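Local structure of YCAC GENE product (Escherichia coli, 1YAC) at residues A[55-60]-A[80-85]. The protein is an octameric protein, probably a hydrolase of unknown specificity, with an isochorismatase-type domain. Numbering follows the deposited sequence.
Sequences ILTTSA and PYIARP. Unlike the reference sequence in segment 55-60: Ala-60 (reference Phe).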
ATOM      1  N   ILE A  55      -9.355  31.015 -16.510  1.00 10.12           N
ATOM      2  CA  ILE A  55      -9.206  31.971 -15.421  1.00 10.56           C
ATOM      3  C   ILE A  55      -8.173  31.477 -14.405  1.00 10.56           C
ATOM      4  O   ILE A  55      -8.258  30.349 -13.917  1.00  9.88           O
ATOM      5  CB  ILE A  55     -10.558  32.189 -14.732  1.00 11.41           C
ATOM      6  CG1 ILE A  55     -11.523  32.838 -15.730  1.00 14.49           C
ATOM      7  CG2 ILE A  55     -10.421  33.091 -13.513  1.00 10.52           C
ATOM      8  CD1 ILE A  55     -12.934  32.764 -15.292  1.00 18.74           C
ATOM      9  N   LEU A  56      -7.169  32.304 -14.149  1.00 10.01           N
ATOM     10  CA  LEU A  56      -6.117  31.988 -13.189  1.00 10.15           C
ATOM     11  C   LEU A  56      -6.351  32.802 -11.920  1.00  9.88           C
ATOM     12  O   LEU A  56      -6.775  33.960 -11.980  1.00  9.71           O
ATOM     13  CB  LEU A  56      -4.748  32.368 -13.755  1.00  9.96           C
ATOM     14  CG  LEU A  56      -4.351  31.839 -15.129  1.00 12.19           C
ATOM     15  CD1 LEU A  56      -3.002  32.453 -15.496  1.00 10.37           C
ATOM     16  CD2 LEU A  56      -4.286  30.318 -15.141  1.00 11.17           C
ATOM     17  N   THR A  57      -6.094  32.201 -10.764  1.00  9.55           N
ATOM     18  CA  THR A  57      -6.260  32.922  -9.511  1.00  9.54           C
ATOM     19  C   THR A  57      -5.266  32.380  -8.503  1.00 10.38           C
ATOM     20  O   THR A  57      -4.846  31.228  -8.605  1.00  9.85           O
ATOM     21  CB  THR A  57      -7.724  32.856  -8.973  1.00  9.38           C
ATOM     22  OG1 THR A  57      -7.854  33.689  -7.806  1.00  8.83           O
ATOM     23  CG2 THR A  57      -8.127  31.421  -8.630  1.00  8.62           C
ATOM     24  N   THR A  58      -4.820  33.237  -7.594  1.00 11.01           N
ATOM     25  CA  THR A  58      -3.853  32.843  -6.577  1.00 12.20           C
ATOM     26  C   THR A  58      -4.272  33.417  -5.240  1.00 14.76           C
ATOM     27  O   THR A  58      -5.038  34.382  -5.171  1.00 13.89           O
ATOM     28  CB  THR A  58      -2.439  33.350  -6.899  1.00 11.85           C
ATOM     29  OG1 THR A  58      -2.456  34.780  -6.950  1.00 12.69           O
ATOM     30  CG2 THR A  58      -1.941  32.787  -8.234  1.00 10.62           C
ATOM     31  N   SER A  59      -3.747  32.825  -4.178  1.00 15.84           N
ATOM     32  CA  SER A  59      -4.055  33.248  -2.823  1.00 17.94           C
ATOM     33  C   SER A  59      -2.781  33.717  -2.141  1.00 19.16           C
ATOM     34  O   SER A  59      -1.808  32.956  -2.051  1.00 17.04           O
ATOM     35  CB  SER A  59      -4.645  32.063  -2.047  1.00 18.30           C
ATOM     36  OG  SER A  59      -4.791  32.379  -0.680  1.00 20.91           O
ATOM     37  N   ALA A  60      -2.789  34.978  -1.713  1.00 20.08           N
ATOM     38  CA  ALA A  60      -1.661  35.599  -1.005  1.00 22.61           C
ATOM     39  C   ALA A  60      -0.306  35.176  -1.559  1.00 23.45           C
ATOM     40  O   ALA A  60       0.596  34.775  -0.815  1.00 23.90           O
ATOM     41  CB  ALA A  60      -1.750  35.300   0.497  1.00 22.60           C
ATOM     42  N   PRO A  80      -7.699  36.210 -17.421  1.00 12.31           N
ATOM     43  CA  PRO A  80      -7.942  36.974 -16.200  1.00 12.63           C
ATOM     44  C   PRO A  80      -7.043  36.359 -15.124  1.00 13.68           C
ATOM     45  O   PRO A  80      -6.938  35.135 -15.018  1.00 13.03           O
ATOM     46  CB  PRO A  80      -9.406  36.667 -15.908  1.00 12.16           C
ATOM     47  CG  PRO A  80      -9.984  36.575 -17.265  1.00 12.43           C
ATOM     48  CD  PRO A  80      -8.971  35.749 -18.003  1.00 10.78           C
ATOM     49  N   TYR A  81      -6.351  37.205 -14.379  1.00 14.44           N
ATOM     50  CA  TYR A  81      -5.456  36.743 -13.331  1.00 15.81           C
ATOM     51  C   TYR A  81      -5.854  37.492 -12.069  1.00 15.45           C
ATOM     52  O   TYR A  81      -5.547  38.674 -11.913  1.00 15.74           O
ATOM     53  CB  TYR A  81      -3.999  37.030 -13.727  1.00 17.25           C
ATOM     54  CG  TYR A  81      -2.953  36.456 -12.795  1.00 19.98           C
ATOM     55  CD1 TYR A  81      -2.896  36.831 -11.456  1.00 21.90           C
ATOM     56  CD2 TYR A  81      -1.998  35.567 -13.263  1.00 21.15           C
ATOM     57  CE1 TYR A  81      -1.914  36.334 -10.609  1.00 23.04           C
ATOM     58  CE2 TYR A  81      -1.006  35.067 -12.422  1.00 22.84           C
ATOM     59  CZ  TYR A  81      -0.971  35.457 -11.103  1.00 21.71           C
ATOM     60  OH  TYR A  81       0.026  34.995 -10.280  1.00 22.85           O
ATOM     61  N   ILE A  82      -6.548  36.797 -11.175  1.00 14.23           N
ATOM     62  CA  ILE A  82      -7.030  37.392  -9.941  1.00 13.78           C
ATOM     63  C   ILE A  82      -6.179  36.963  -8.747  1.00 15.53           C
ATOM     64  O   ILE A  82      -6.215  35.806  -8.319  1.00 14.12           O
ATOM     65  CB  ILE A  82      -8.528  37.023  -9.687  1.00 15.13           C
ATOM     66  CG1 ILE A  82      -9.412  37.489 -10.858  1.00 15.39           C
ATOM     67  CG2 ILE A  82      -9.031  37.663  -8.409  1.00 14.14           C
ATOM     68  CD1 ILE A  82      -9.428  36.557 -12.044  1.00 17.96           C
ATOM     69  N   ALA A  83      -5.327  37.871  -8.287  1.00 15.61           N
ATOM     70  CA  ALA A  83      -4.480  37.616  -7.123  1.00 17.23           C
ATOM     71  C   ALA A  83      -5.338  38.034  -5.942  1.00 18.04           C
ATOM     72  O   ALA A  83      -5.564  39.228  -5.726  1.00 18.67           O
ATOM     73  CB  ALA A  83      -3.203  38.462  -7.188  1.00 16.73           C
ATOM     74  N   ARG A  84      -5.917  37.055  -5.256  1.00 18.35           N
ATOM     75  CA  ARG A  84      -6.777  37.323  -4.110  1.00 18.48           C
ATOM     76  C   ARG A  84      -5.931  37.654  -2.885  1.00 21.21           C
ATOM     77  O   ARG A  84      -5.115  36.848  -2.431  1.00 22.26           O
ATOM     78  CB  ARG A  84      -7.674  36.115  -3.820  1.00 15.41           C
ATOM     79  CG  ARG A  84      -8.248  35.464  -5.071  1.00 13.32           C
ATOM     80  CD  ARG A  84      -9.371  34.485  -4.745  1.00 12.38           C
ATOM     81  NE  ARG A  84      -8.995  33.437  -3.789  1.00 10.65           N
ATOM     82  CZ  ARG A  84      -8.221  32.396  -4.073  1.00 11.77           C
ATOM     83  NH1 ARG A  84      -7.719  32.242  -5.291  1.00 10.90           N
ATOM     84  NH2 ARG A  84      -7.948  31.502  -3.133  1.00 10.77           N
ATOM     85  N   PRO A  85      -6.130  38.847  -2.315  1.00 24.13           N
ATOM     86  CA  PRO A  85      -5.352  39.232  -1.136  1.00 26.00           C
ATOM     87  C   PRO A  85      -5.837  38.600   0.161  1.00 27.53           C
ATOM     88  O   PRO A  85      -5.082  38.544   1.133  1.00 31.04           O
ATOM     89  CB  PRO A  85      -5.497  40.757  -1.097  1.00 26.05           C
ATOM     90  CG  PRO A  85      -6.528  41.113  -2.153  1.00 26.73           C
ATOM     91  CD  PRO A  85      -7.159  39.850  -2.629  1.00 25.48           C
TER
HETATM   92  O   HOH W   1      -2.439  36.303  -4.551  1.00 21.92           O
HETATM   93  O   HOH W   2      -6.591  34.582  -0.678  1.00 20.73           O
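The guanidinium of Arg-84 overlaps Ser-59 at its rim: Ser-59 CA lies against one face, off centre, and Arg-84 NH2 is 3.5 Å from Ser-59 CB. The side chain bends at chi3 (-55°), which brings this end back across the neighbouring strand. There Arg-84 NH1 donates to Thr-57 OG1 at 2.9 Å, with the oxygen exactly in the guanidinium plane. Arg-84 NH1 also forms a salt bridge with Asp-19 OD1. Thr-57 OG1 in turn donates to Ile-82 O at 2.7 Å. Ile-82 O also accepts from Thr-58 N, and the two donors approach from opposite faces of its carbonyl plane. These are neighbouring parallel strands, 55-59 and 81-84, of the central sheet in an alpha-beta-alpha sandwich, joined through helix 70-75 in a beta-alpha-beta unit. Strand 81-84 is outermost within the chain. Further backbone bonds include Arg-84 N to Thr-58 O, 2.8 Å. On the Arg-84 side of the sheet, Ile-55 CG2 meets Ile-82 CD1 at 3.9 Å. On the other side, the Tyr-81 ring slants between Leu-56 CD1, 4.0 Å from Tyr-81 CD2, and Thr-58 CG2, 3.6 Å from Tyr-81 OH. Glu-61 OE1 is hydrogen-bonded to both hydroxyls, Thr-58 OG1 and Tyr-81 OH. A leucine in place of Arg-84 would probably cost Thr-57 OG1 the NH1 hydrogen bond and Asp-19 this salt bridge. Arg-84 NE donates to Asn-87 O, and Trp-176 of a second subunit packs on Ser-59.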